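Local coordinates for sugar fermentation stimulation protein homolog (Pyrococcus furiosus, PDB 4DA2) that probably binds DNA, joining an OB-fold domain to a calcium-binding domain of the PD-(D/E)xK nuclease type, at residues 44-49 against 70-75; 8-13 against 213-218; 110-115 against 127-132; 170-175 against 196-201. The protein carries 1 engineered substitution. All blocks are in the same frame, centred on the assembly; numbering follows the deposited sequence.

Interaction 1. Residues 44-49 against 70-75; sequences NEFMIP and FEDHGK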
loop_
_atom_site.group_PDB
_atom_site.type_symbol
_atom_site.label_atom_id
_atom_site.label_comp_id
_atom_site.label_asym_id
_atom_site.label_seq_id
_atom_site.Cartn_x
_atom_site.Cartn_y
_atom_site.Cartn_z
ATOM N N ASN A 44 9.176 10.353 5.245
ATOM C CA ASN A 44 9.731 11.634 5.711
ATOM C C ASN A 44 8.782 12.825 5.626
ATOM O O ASN A 44 8.817 13.703 6.482
ATOM C CB ASN A 44 11.036 11.960 4.970
ATOM C CG ASN A 44 12.266 11.460 5.706
ATOM O OD1 ASN A 44 12.297 11.408 6.940
ATOM N ND2 ASN A 44 13.295 11.100 4.949
ATOM N N GLU A 45 7.930 12.863 4.604
ATOM C CA GLU A 45 6.988 13.971 4.491
ATOM C C GLU A 45 5.801 13.905 5.482
ATOM O O GLU A 45 5.166 14.925 5.767
ATOM C CB GLU A 45 6.572 14.204 3.038
ATOM C CG GLU A 45 7.772 14.662 2.195
ATOM C CD GLU A 45 7.491 14.756 0.703
ATOM O OE1 GLU A 45 6.330 15.004 0.312
ATOM O OE2 GLU A 45 8.449 14.597 -0.081
ATOM N N PHE A 46 5.549 12.720 6.036
ATOM C CA PHE A 46 4.448 12.521 6.979
ATOM C C PHE A 46 4.908 12.543 8.428
ATOM O O PHE A 46 4.195 13.084 9.280
ATOM C CB PHE A 46 3.710 11.188 6.744
ATOM C CG PHE A 46 2.815 11.192 5.517
ATOM C CD1 PHE A 46 1.794 12.140 5.387
ATOM C CD2 PHE A 46 3.017 10.272 4.496
ATOM C CE1 PHE A 46 0.972 12.154 4.251
ATOM C CE2 PHE A 46 2.208 10.277 3.354
ATOM C CZ PHE A 46 1.184 11.217 3.234
ATOM N N MET A 47 6.060 11.908 8.693
ATOM C CA MET A 47 6.583 11.683 10.054
ATOM C C MET A 47 7.283 12.930 10.545
ATOM O O MET A 47 8.506 12.919 10.723
ATOM C CB MET A 47 7.593 10.531 10.059
ATOM C CG MET A 47 7.093 9.239 9.463
ATOM S SD MET A 47 6.197 8.298 10.688
ATOM C CE MET A 47 5.398 7.033 9.689
ATOM N N ILE A 48 6.506 13.994 10.753
ATOM C CA ILE A 48 7.026 15.304 11.162
ATOM C C ILE A 48 6.351 15.667 12.484
ATOM O O ILE A 48 5.122 15.623 12.588
ATOM C CB ILE A 48 6.725 16.407 10.081
ATOM C CG1 ILE A 48 7.370 16.050 8.731
ATOM C CG2 ILE A 48 7.128 17.831 10.565
ATOM C CD1 ILE A 48 8.843 16.323 8.631
ATOM N N PRO A 49 7.153 16.009 13.515
ATOM C CA PRO A 49 6.553 16.395 14.802
ATOM C C PRO A 49 5.483 17.482 14.635
ATOM O O PRO A 49 5.719 18.499 13.947
ATOM C CB PRO A 49 7.756 16.889 15.622
ATOM C CG PRO A 49 8.931 16.116 15.064
ATOM C CD PRO A 49 8.629 15.967 13.573
ATOM N N PHE A 70 -2.223 9.770 8.015
ATOM C CA PHE A 70 -2.014 11.164 8.330
ATOM C C PHE A 70 -3.007 12.057 7.589
ATOM O O PHE A 70 -3.502 11.730 6.505
ATOM C CB PHE A 70 -0.589 11.584 7.950
ATOM C CG PHE A 70 0.475 11.035 8.870
ATOM C CD1 PHE A 70 0.960 11.822 9.911
ATOM C CD2 PHE A 70 0.997 9.750 8.695
ATOM C CE1 PHE A 70 1.943 11.340 10.781
ATOM C CE2 PHE A 70 1.998 9.259 9.565
ATOM C CZ PHE A 70 2.466 10.062 10.596
ATOM N N GLU A 71 -3.264 13.217 8.172
ATOM C CA GLU A 71 -4.128 14.192 7.540
ATOM C C GLU A 71 -3.432 14.612 6.271
ATOM O O GLU A 71 -2.215 14.841 6.256
ATOM C CB GLU A 71 -4.326 15.401 8.490
ATOM C CG GLU A 71 -5.269 16.501 7.960
ATOM C CD GLU A 71 -4.649 17.428 6.905
ATOM O OE1 GLU A 71 -3.400 17.555 6.863
ATOM O OE2 GLU A 71 -5.428 18.038 6.117
ATOM N N ASP A 72 -4.205 14.713 5.198
ATOM C CA ASP A 72 -3.629 15.062 3.909
ATOM C C ASP A 72 -4.752 15.690 3.117
ATOM O O ASP A 72 -5.740 15.022 2.789
ATOM C CB ASP A 72 -3.066 13.816 3.197
ATOM C CG ASP A 72 -2.261 14.148 1.959
ATOM O OD1 ASP A 72 -1.800 15.296 1.837
ATOM O OD2 ASP A 72 -2.046 13.248 1.117
ATOM N N HIS A 73 -4.619 16.998 2.885
ATOM C CA HIS A 73 -5.588 17.756 2.106
ATOM C C HIS A 73 -7.044 17.548 2.555
ATOM O O HIS A 73 -7.965 17.481 1.737
ATOM C CB HIS A 73 -5.366 17.497 0.606
ATOM C CG HIS A 73 -3.991 17.881 0.148
ATOM N ND1 HIS A 73 -3.416 19.097 0.464
ATOM C CD2 HIS A 73 -3.064 17.201 -0.566
ATOM C CE1 HIS A 73 -2.200 19.154 -0.049
ATOM N NE2 HIS A 73 -1.964 18.019 -0.683
ATOM N N GLY A 74 -7.246 17.483 3.867
ATOM C CA GLY A 74 -8.574 17.382 4.419
ATOM C C GLY A 74 -9.103 15.963 4.525
ATOM O O GLY A 74 -10.168 15.721 5.100
ATOM N N LYS A 75 -8.357 15.020 3.971
ATOM C CA LYS A 75 -8.736 13.611 4.021
ATOM C C LYS A 75 -7.619 12.923 4.806
ATOM O O LYS A 75 -6.828 13.596 5.520
ATOM C CB LYS A 75 -8.853 13.019 2.585
ATOM C CG LYS A 75 -9.768 13.767 1.581
ATOM C CD LYS A 75 -11.250 13.520 1.841
ATOM C CE LYS A 75 -12.187 13.916 0.660
ATOM N NZ LYS A 75 -12.180 15.386 0.343
#
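Phe46 and Phe70 meet ring beside ring, and their pairing illustrates how aromatic groups can seat an irregular loop against a strand. The planes are nearly parallel (18°) with the centroids 5.4 Å apart, too far displaced for a face-to-face stack. What lies over a face of Phe70 is instead the CB of Phe46, a CH-pi contact placed toward the CD2 rim, with 3.8 Å from that CB to the ring centroid. With CG anti to the carbonyl carbon (chi1 -74°), the Phe46 ring extends on alongside Phe70, and its CD1 meets Phe70 CB at 3.5 Å. The closest approach is made by the main chain, Phe46 O lying 3.2 Å from Phe70 CE1. Were a serine to stand in place of Phe70, Phe46 CB would probably lose the face it rests on and the loop would be left with a gap beneath it.

Sulfur adds a second kind of contact. Met47 bends at chi2 and brings CE to 4.1 Å from Phe70 CE2, its SD lying obliquely to the ring in a Met-aromatic contact. The loop belongs to the OB domain and turns sharply here: Met47 is the centre of an inverse gamma turn, with a weak bond from Ile48 N to Phe46 O.

The polar bonds lie within the strand side. Asp72 OD2 merely comes near the edge of the Phe46 ring, 4.4 Å from CZ; its salt bridge goes to Arg138 on strand 127-139. Beyond it, a type I' turn from Asp72 to Lys75 reverses the chain, and Gly74 N donates to Glu71 OE2 at 2.9 Å.

Interaction 2. Residues 8-13 against 213-218; sequences SPLFPC and LHMELS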
loop_
_atom_site.group_PDB
_atom_site.type_symbol
_atom_site.label_atom_id
_atom_site.label_comp_id
_atom_site.label_asym_id
_atom_site.label_seq_id
_atom_site.Cartn_x
_atom_site.Cartn_y
_atom_site.Cartn_z
ATOM N N SER A 8 -13.370 1.705 12.390
ATOM C CA SER A 8 -13.949 2.261 13.612
ATOM C C SER A 8 -13.326 1.563 14.847
ATOM O O SER A 8 -13.133 0.347 14.822
ATOM C CB SER A 8 -15.465 2.007 13.582
ATOM O OG SER A 8 -16.106 2.749 14.595
ATOM N N PRO A 9 -12.967 2.325 15.902
ATOM C CA PRO A 9 -12.958 3.789 15.996
ATOM C C PRO A 9 -11.679 4.408 15.420
ATOM O O PRO A 9 -10.649 3.739 15.322
ATOM C CB PRO A 9 -12.996 4.037 17.509
ATOM C CG PRO A 9 -12.336 2.868 18.095
ATOM C CD PRO A 9 -12.585 1.694 17.182
ATOM N N LEU A 10 -11.749 5.690 15.088
ATOM C CA LEU A 10 -10.644 6.406 14.504
ATOM C C LEU A 10 -10.311 7.562 15.440
ATOM O O LEU A 10 -11.183 8.371 15.757
ATOM C CB LEU A 10 -11.026 6.889 13.094
ATOM C CG LEU A 10 -9.889 7.234 12.142
ATOM C CD1 LEU A 10 -8.953 6.041 11.959
ATOM C CD2 LEU A 10 -10.459 7.734 10.796
ATOM N N PHE A 11 -9.072 7.611 15.928
ATOM C CA PHE A 11 -8.650 8.677 16.851
ATOM C C PHE A 11 -7.652 9.642 16.205
ATOM O O PHE A 11 -6.570 9.217 15.812
ATOM C CB PHE A 11 -8.030 8.080 18.133
ATOM C CG PHE A 11 -8.958 7.174 18.903
ATOM C CD1 PHE A 11 -10.221 7.617 19.302
ATOM C CD2 PHE A 11 -8.560 5.884 19.252
ATOM C CE1 PHE A 11 -11.084 6.783 20.020
ATOM C CE2 PHE A 11 -9.420 5.042 19.969
ATOM C CZ PHE A 11 -10.680 5.494 20.353
ATOM N N PRO A 12 -8.007 10.943 16.095
ATOM C CA PRO A 12 -6.977 11.907 15.697
ATOM C C PRO A 12 -5.892 11.939 16.779
ATOM O O PRO A 12 -6.186 11.709 17.957
ATOM C CB PRO A 12 -7.727 13.251 15.641
ATOM C CG PRO A 12 -8.964 13.043 16.441
ATOM C CD PRO A 12 -9.307 11.586 16.367
ATOM N N CYS A 13 -4.654 12.182 16.369
ATOM C CA CYS A 13 -3.528 12.227 17.289
ATOM C C CYS A 13 -2.504 13.193 16.719
ATOM O O CYS A 13 -2.603 13.591 15.542
ATOM C CB CYS A 13 -2.930 10.819 17.473
ATOM S SG CYS A 13 -2.113 10.155 15.989
ATOM N N LEU A 213 -6.792 5.545 -3.511
ATOM C CA LEU A 213 -7.564 5.293 -2.317
ATOM C C LEU A 213 -7.292 6.407 -1.325
ATOM O O LEU A 213 -6.247 7.062 -1.403
ATOM C CB LEU A 213 -7.157 3.966 -1.662
ATOM C CG LEU A 213 -7.670 2.668 -2.278
ATOM C CD1 LEU A 213 -6.821 2.235 -3.485
ATOM C CD2 LEU A 213 -7.663 1.607 -1.215
ATOM N N HIS A 214 -8.250 6.641 -0.444
ATOM C CA HIS A 214 -8.050 7.486 0.730
ATOM C C HIS A 214 -9.066 7.076 1.788
ATOM O O HIS A 214 -9.970 6.247 1.540
ATOM C CB HIS A 214 -8.137 8.992 0.384
ATOM C CG HIS A 214 -9.510 9.433 -0.013
ATOM N ND1 HIS A 214 -9.927 9.482 -1.328
ATOM C CD2 HIS A 214 -10.576 9.808 0.731
ATOM C CE1 HIS A 214 -11.189 9.874 -1.380
ATOM N NE2 HIS A 214 -11.609 10.081 -0.144
ATOM N N MET A 215 -8.911 7.640 2.987
ATOM C CA MET A 215 -9.844 7.454 4.063
ATOM C C MET A 215 -10.393 8.834 4.421
ATOM O O MET A 215 -9.650 9.837 4.374
ATOM C CB MET A 215 -9.152 6.809 5.253
ATOM C CG MET A 215 -10.103 6.508 6.430
ATOM S SD MET A 215 -9.410 5.335 7.659
ATOM C CE MET A 215 -7.931 6.142 8.206
ATOM N N GLU A 216 -11.695 8.887 4.675
ATOM C CA GLU A 216 -12.350 10.107 5.117
ATOM C C GLU A 216 -12.214 10.179 6.624
ATOM O O GLU A 216 -11.985 9.164 7.267
ATOM C CB GLU A 216 -13.827 10.065 4.757
ATOM C CG GLU A 216 -14.093 9.817 3.266
ATOM C CD GLU A 216 -13.977 11.095 2.475
ATOM O OE1 GLU A 216 -14.101 12.163 3.107
ATOM O OE2 GLU A 216 -13.764 11.053 1.241
ATOM N N LEU A 217 -12.387 11.374 7.179
ATOM C CA LEU A 217 -12.297 11.564 8.629
ATOM C C LEU A 217 -13.306 10.711 9.384
ATOM O O LEU A 217 -13.068 10.353 10.539
ATOM C CB LEU A 217 -12.485 13.042 9.003
ATOM C CG LEU A 217 -11.562 14.042 8.296
ATOM C CD1 LEU A 217 -11.919 15.481 8.668
ATOM C CD2 LEU A 217 -10.106 13.746 8.597
ATOM N N SER A 218 -14.418 10.383 8.716
ATOM C CA SER A 218 -15.421 9.439 9.197
ATOM C C SER A 218 -14.938 7.975 9.360
ATOM O O SER A 218 -15.622 7.155 9.955
ATOM C CB SER A 218 -16.619 9.452 8.237
ATOM O OG SER A 218 -16.243 8.849 6.988
#
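Glu216, whose backbone O lies 4.1 Å from Leu10 CD2, has its carboxylate engaged elsewhere: OE2 accepts a 2.7 Å bond from His214 NE2. The contact itself is apolar and joins the two domains of the protein, the chain leading into strand 11-18 of the OB fold and the end of strand 207-215 in the PD-(D/E)xK sheet. It is a compact example of a domain boundary bridged by the ends of apolar side chains.

In the histidine bond the acceptor lies almost in the imidazole plane, whereas the donor stands 43° above the plane of the carboxylate. At the other ring nitrogen, His214 ND1 is hydrogen-bonded to Arg224, giving two bonds, one at each nitrogen, which probably fix the rotation of the ring.

Leu10 and Met215 reach toward each other tip to tip. Met215 runs extended through chi1 and chi2, then bends at chi3 (59°), and this last turn sets its methyl CE against the fork of Leu10, 3.9 Å from CD1. Ile76 of strand 75-78 touches both side chains and also pairs with Met215 through the backbone.

Past the strand, Leu217 takes part through its main chain: its carbonyl O rests 3.7 Å from Leu10 CD2, the same methyl that touches Met215 CE.

Interaction 3. Residues 110-115 against 127-132; sequences PRVGES and EIFVET. With CA (calcium ion), chain C.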
loop_
_atom_site.group_PDB
_atom_site.type_symbol
_atom_site.label_atom_id
_atom_site.label_comp_id
_atom_site.label_asym_id
_atom_site.label_seq_id
_atom_site.Cartn_x
_atom_site.Cartn_y
_atom_site.Cartn_z
ATOM N N PRO A 110 2.328 -16.680 -0.321
ATOM C CA PRO A 110 2.969 -17.902 -0.793
ATOM C C PRO A 110 4.436 -17.661 -1.124
ATOM O O PRO A 110 4.818 -16.562 -1.565
ATOM C CB PRO A 110 2.213 -18.213 -2.088
ATOM C CG PRO A 110 1.686 -16.902 -2.538
ATOM C CD PRO A 110 1.300 -16.219 -1.282
ATOM N N ARG A 111 5.257 -18.680 -0.894
ATOM C CA ARG A 111 6.641 -18.630 -1.312
ATOM C C ARG A 111 6.750 -18.641 -2.840
ATOM O O ARG A 111 6.074 -19.416 -3.512
ATOM C CB ARG A 111 7.417 -19.822 -0.753
ATOM C CG ARG A 111 7.750 -19.756 0.713
ATOM C CD ARG A 111 8.639 -20.952 1.042
ATOM N NE ARG A 111 9.183 -20.945 2.400
ATOM C CZ ARG A 111 10.283 -20.297 2.777
ATOM N NH1 ARG A 111 10.972 -19.563 1.908
ATOM N NH2 ARG A 111 10.689 -20.376 4.037
ATOM N N VAL A 112 7.591 -17.759 -3.364
ATOM C CA VAL A 112 7.908 -17.678 -4.777
ATOM C C VAL A 112 9.406 -17.409 -4.857
ATOM O O VAL A 112 9.887 -16.351 -4.394
ATOM C CB VAL A 112 7.180 -16.495 -5.487
ATOM C CG1 VAL A 112 7.545 -16.439 -6.944
ATOM C CG2 VAL A 112 5.669 -16.577 -5.311
ATOM N N GLY A 113 10.133 -18.343 -5.464
ATOM C CA GLY A 113 11.601 -18.241 -5.560
ATOM C C GLY A 113 12.223 -18.093 -4.182
ATOM O O GLY A 113 12.005 -18.924 -3.300
ATOM N N GLU A 114 12.999 -17.030 -3.995
ATOM C CA GLU A 114 13.677 -16.790 -2.721
ATOM C C GLU A 114 12.855 -15.983 -1.725
ATOM O O GLU A 114 13.309 -15.727 -0.614
ATOM C CB GLU A 114 14.987 -16.035 -2.961
ATOM C CG GLU A 114 16.021 -16.756 -3.788
ATOM C CD GLU A 114 17.139 -15.822 -4.208
ATOM O OE1 GLU A 114 17.168 -14.655 -3.750
ATOM O OE2 GLU A 114 17.989 -16.257 -5.002
ATOM N N SER A 115 11.643 -15.592 -2.119
ATOM C CA SER A 115 10.873 -14.639 -1.352
ATOM C C SER A 115 9.425 -15.121 -1.137
ATOM O O SER A 115 9.125 -16.310 -1.268
ATOM C CB SER A 115 10.920 -13.282 -2.088
ATOM O OG SER A 115 10.475 -12.231 -1.264
ATOM N N GLU A 127 -4.440 -19.270 -12.518
ATOM C CA GLU A 127 -4.016 -18.575 -11.309
ATOM C C GLU A 127 -3.156 -17.370 -11.643
ATOM O O GLU A 127 -2.600 -17.281 -12.742
ATOM C CB GLU A 127 -3.215 -19.506 -10.415
ATOM C CG GLU A 127 -4.005 -20.652 -9.819
ATOM C CD GLU A 127 -3.090 -21.637 -9.111
ATOM O OE1 GLU A 127 -1.860 -21.566 -9.343
ATOM O OE2 GLU A 127 -3.600 -22.463 -8.321
ATOM N N ILE A 128 -3.084 -16.425 -10.701
ATOM C CA ILE A 128 -2.233 -15.245 -10.843
ATOM C C ILE A 128 -1.613 -14.880 -9.492
ATOM O O ILE A 128 -2.290 -14.858 -8.447
ATOM C CB ILE A 128 -3.001 -14.024 -11.482
ATOM C CG1 ILE A 128 -2.060 -12.825 -11.703
ATOM C CG2 ILE A 128 -4.246 -13.655 -10.651
ATOM C CD1 ILE A 128 -2.683 -11.628 -12.483
ATOM N N PHE A 129 -0.306 -14.626 -9.518
ATOM C CA PHE A 129 0.394 -14.083 -8.346
ATOM C C PHE A 129 0.298 -12.564 -8.366
ATOM O O PHE A 129 0.581 -11.932 -9.400
ATOM C CB PHE A 129 1.860 -14.513 -8.373
ATOM C CG PHE A 129 2.060 -15.959 -8.070
ATOM C CD1 PHE A 129 2.079 -16.404 -6.742
ATOM C CD2 PHE A 129 2.162 -16.893 -9.111
ATOM C CE1 PHE A 129 2.268 -17.785 -6.449
ATOM C CE2 PHE A 129 2.334 -18.267 -8.833
ATOM C CZ PHE A 129 2.375 -18.710 -7.502
ATOM N N VAL A 130 -0.110 -11.983 -7.239
ATOM C CA VAL A 130 -0.267 -10.529 -7.141
ATOM C C VAL A 130 0.508 -9.980 -5.941
ATOM O O VAL A 130 0.323 -10.456 -4.815
ATOM C CB VAL A 130 -1.769 -10.109 -7.063
ATOM C CG1 VAL A 130 -1.881 -8.581 -6.953
ATOM C CG2 VAL A 130 -2.530 -10.633 -8.266
ATOM N N GLU A 131 1.403 -9.017 -6.206
ATOM C CA GLU A 131 2.121 -8.297 -5.162
ATOM C C GLU A 131 1.560 -6.878 -5.095
ATOM O O GLU A 131 1.376 -6.226 -6.147
ATOM C CB GLU A 131 3.637 -8.282 -5.458
ATOM C CG GLU A 131 4.505 -7.448 -4.496
ATOM C CD GLU A 131 4.410 -7.936 -3.049
ATOM O OE1 GLU A 131 4.140 -9.146 -2.853
ATOM O OE2 GLU A 131 4.567 -7.098 -2.113
ATOM N N THR A 132 1.251 -6.417 -3.879
ATOM C CA THR A 132 0.753 -5.050 -3.723
ATOM C C THR A 132 1.807 -4.213 -3.016
ATOM O O THR A 132 2.489 -4.709 -2.098
ATOM C CB THR A 132 -0.616 -4.984 -3.007
ATOM O OG1 THR A 132 -0.484 -5.517 -1.682
ATOM C CG2 THR A 132 -1.651 -5.801 -3.767
HETATM CA CA CA C . 3.196 -6.201 -0.408
HETATM O O HOH W 1 5.167 -4.810 -0.250
HETATM O O HOH W 2 4.715 -7.275 1.420
HETATM O O HOH W 3 1.246 -5.996 1.082
#
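Phe129 meets Pro110 and Val112 through one corner of its ring, although the strand that carries it goes on, two residues later, to hold a calcium ion. CE1 does most of the touching. Pro110 CG arrives at the ring edge, near its plane, 4.1 Å from Phe129 CE1, the two side chains sliding past each other in opposite directions. Val112 comes obliquely, its CG2 branch 3.8 Å from the same CE1. That branch is the one anti to the carbonyl carbon, since CG1 takes the place anti to the backbone N (chi1 179°). Leu163 of helix 151-165 and Leu120 of strand 115-122 also touch Phe129.

Val112 begins a type II' turn that closes at Ser115 and reverses the chain into strand 115-122, the strand paired antiparallel with 127-139. These strands build the metal site of the PD-(D/E)xK fold, with Asp118 on one and Glu131 and Thr132 on the other. Glu131 OE2 and Thr132 O each bind calcium at 2.4 Å; three waters and Asp118 OD2 are among the other ligands. Glu131 bends at chi2 (60°) to bring its carboxylate to the ion, and OE2 also accepts a hydrogen bond from Lys133 NZ.

The site thus illustrates a division of labour along one strand: apolar packing holds Pro110 and the first residue of the turn, Val112, against Phe129, while close-set oxygens, which would probably repel one another without the cation, gather two and three residues further along it.

Interaction 4. Residues 170-175 against 196-201; sequences AMIVFI and ELLKEA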
loop_
_atom_site.group_PDB
_atom_site.type_symbol
_atom_site.label_atom_id
_atom_site.label_comp_id
_atom_site.label_asym_id
_atom_site.label_seq_id
_atom_site.Cartn_x
_atom_site.Cartn_y
_atom_site.Cartn_z
ATOM N N ALA A 170 1.434 -12.841 -13.608
ATOM C CA ALA A 170 1.978 -12.070 -12.514
ATOM C C ALA A 170 1.514 -10.616 -12.620
ATOM O O ALA A 170 1.402 -10.066 -13.729
ATOM C CB ALA A 170 3.507 -12.148 -12.518
ATOM N N MET A 171 1.257 -10.007 -11.462
ATOM C CA MET A 171 0.766 -8.616 -11.377
ATOM C C MET A 171 1.356 -7.886 -10.180
ATOM O O MET A 171 1.506 -8.471 -9.092
ATOM C CB MET A 171 -0.768 -8.580 -11.261
ATOM C CG MET A 171 -1.346 -7.175 -11.241
ATOM S SD MET A 171 -3.151 -7.172 -11.100
ATOM C CE MET A 171 -3.524 -7.419 -12.828
ATOM N N ILE A 172 1.736 -6.622 -10.397
ATOM C CA ILE A 172 2.041 -5.719 -9.301
ATOM C C ILE A 172 1.022 -4.602 -9.263
ATOM O O ILE A 172 0.676 -4.013 -10.286
ATOM C CB ILE A 172 3.535 -5.192 -9.299
ATOM C CG1 ILE A 172 3.855 -4.388 -8.034
ATOM C CG2 ILE A 172 3.867 -4.368 -10.561
ATOM C CD1 ILE A 172 5.351 -4.173 -7.847
ATOM N N VAL A 173 0.515 -4.343 -8.066
ATOM C CA VAL A 173 -0.500 -3.312 -7.873
ATOM C C VAL A 173 0.019 -2.292 -6.888
ATOM O O VAL A 173 0.275 -2.634 -5.717
ATOM C CB VAL A 173 -1.805 -3.905 -7.345
ATOM C CG1 VAL A 173 -2.853 -2.775 -7.149
ATOM C CG2 VAL A 173 -2.372 -5.001 -8.295
ATOM N N PHE A 174 0.152 -1.044 -7.336
ATOM C CA PHE A 174 0.539 0.047 -6.445
ATOM C C PHE A 174 -0.708 0.663 -5.802
ATOM O O PHE A 174 -1.663 1.042 -6.477
ATOM C CB PHE A 174 1.380 1.080 -7.233
ATOM C CG PHE A 174 2.663 0.514 -7.737
ATOM C CD1 PHE A 174 3.747 0.372 -6.874
ATOM C CD2 PHE A 174 2.784 0.046 -9.049
ATOM C CE1 PHE A 174 4.953 -0.186 -7.306
ATOM C CE2 PHE A 174 4.015 -0.494 -9.501
ATOM C CZ PHE A 174 5.081 -0.630 -8.621
ATOM N N ILE A 175 -0.696 0.729 -4.478
ATOM C CA ILE A 175 -1.812 1.297 -3.737
ATOM C C ILE A 175 -1.484 2.764 -3.440
ATOM O O ILE A 175 -0.723 3.084 -2.498
ATOM C CB ILE A 175 -2.080 0.497 -2.424
ATOM C CG1 ILE A 175 -2.242 -1.010 -2.733
ATOM C CG2 ILE A 175 -3.308 1.057 -1.733
ATOM C CD1 ILE A 175 -3.418 -1.366 -3.685
ATOM N N GLU A 196 14.359 0.706 -12.962
ATOM C CA GLU A 196 14.857 -0.128 -14.076
ATOM C C GLU A 196 14.148 -1.487 -14.129
ATOM O O GLU A 196 13.740 -1.933 -15.205
ATOM C CB GLU A 196 16.386 -0.289 -14.000
ATOM C CG GLU A 196 17.002 -1.201 -15.070
ATOM C CD GLU A 196 16.961 -0.636 -16.485
ATOM O OE1 GLU A 196 16.374 0.447 -16.722
ATOM O OE2 GLU A 196 17.530 -1.295 -17.380
ATOM N N LEU A 197 14.018 -2.137 -12.971
ATOM C CA LEU A 197 13.333 -3.421 -12.847
ATOM C C LEU A 197 11.847 -3.347 -13.262
ATOM O O LEU A 197 11.334 -4.287 -13.816
ATOM C CB LEU A 197 13.458 -3.974 -11.409
ATOM C CG LEU A 197 14.802 -4.619 -10.989
ATOM C CD1 LEU A 197 14.769 -4.907 -9.470
ATOM C CD2 LEU A 197 15.074 -5.887 -11.802
ATOM N N LEU A 198 11.161 -2.250 -12.948
ATOM C CA LEU A 198 9.735 -2.110 -13.350
ATOM C C LEU A 198 9.552 -2.052 -14.883
ATOM O O LEU A 198 8.565 -2.577 -15.440
ATOM C CB LEU A 198 9.059 -0.916 -12.632
ATOM C CG LEU A 198 8.819 -1.136 -11.120
ATOM C CD1 LEU A 198 8.461 0.189 -10.449
ATOM C CD2 LEU A 198 7.752 -2.208 -10.858
ATOM N N LYS A 199 10.504 -1.405 -15.555
ATOM C CA LYS A 199 10.551 -1.382 -17.027
ATOM C C LYS A 199 10.729 -2.783 -17.568
ATOM O O LYS A 199 10.041 -3.173 -18.506
ATOM C CB LYS A 199 11.698 -0.482 -17.539
ATOM C CG LYS A 199 11.458 1.017 -17.310
ATOM C CD LYS A 199 12.516 1.890 -18.004
ATOM C CE LYS A 199 12.335 3.358 -17.631
ATOM N NZ LYS A 199 12.933 3.660 -16.289
ATOM N N GLU A 200 11.649 -3.537 -16.959
ATOM C CA GLU A 200 11.917 -4.918 -17.328
ATOM C C GLU A 200 10.685 -5.790 -17.099
ATOM O O GLU A 200 10.358 -6.644 -17.949
ATOM C CB GLU A 200 13.119 -5.474 -16.544
ATOM C CG GLU A 200 13.511 -6.896 -16.944
ATOM C CD GLU A 200 14.774 -7.406 -16.246
ATOM O OE1 GLU A 200 15.400 -6.636 -15.496
ATOM O OE2 GLU A 200 15.128 -8.592 -16.450
ATOM N N ALA A 201 9.997 -5.561 -15.979
ATOM C CA ALA A 201 8.729 -6.250 -15.678
ATOM C C ALA A 201 7.672 -6.060 -16.764
ATOM O O ALA A 201 7.065 -7.037 -17.215
ATOM C CB ALA A 201 8.160 -5.772 -14.323
#
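Phe174 points the end of its ring at Leu198, whose two methyls both reach Phe174 CZ, CD2 (3.8 Å) in the ring plane at its edge and CD1 (3.9 Å) off to one side of that plane, away from Ile172. The side chains come from opposite directions, one from the strand and one from the helix. With CG anti to the carbonyl carbon in both residues (chi1 -63° in Phe174, -71° in Leu198), each side chain is carried out into the space between the two elements.

Ile172 sits two residues earlier along the strand and fills in beside them. Its CG1 lies 4.0 Å above one face of the Phe174 ring, toward the rim, and its extended chain carries CD1 to 4.3 Å from Leu198 CD2. One leucine methyl is therefore shared by an aromatic edge and an aliphatic tip. All three residues are buried, and the contact is wholly apolar: a clear instance of alternate strand residues presenting one side to a helix.

Two other aromatic rings pack against Phe174, Phe184 stacking with it and Tyr145 meeting it at about 45°. Helix 192-204 leads on to strand 207-215, which runs parallel to strand 169-176 in the sheet and sends Ile208 against both Ile172 and Phe174. Leu198 also touches Ile157 of helix 151-165, so the leucine lies where that helix, helix 192-204 and the sheet come together.

In the fold
Interaction 4 is the buried core contact of the set; the other three are only partly buried. Interaction 1 is aromatic and sulfur packing, whereas 2 and 3 are small apolar contacts with their polar bonds and metal lying beside them. Interactions 3 and 4 share one sheet through the parallel strands 127-139 and 169-176, where Glu131 O and Val173 N lie 2.8 Å apart in a probable hydrogen bond, so the strand bearing calcium ligands lies next to the one packed by the helix. Across the chain's centre, the turn that follows the aromatic pair of interaction 1 touches the 213-218 segment through Lys75 and Glu216. Interaction 2 spans nearly the whole chain, enclosing the others, and Leu213 packs on Ile175.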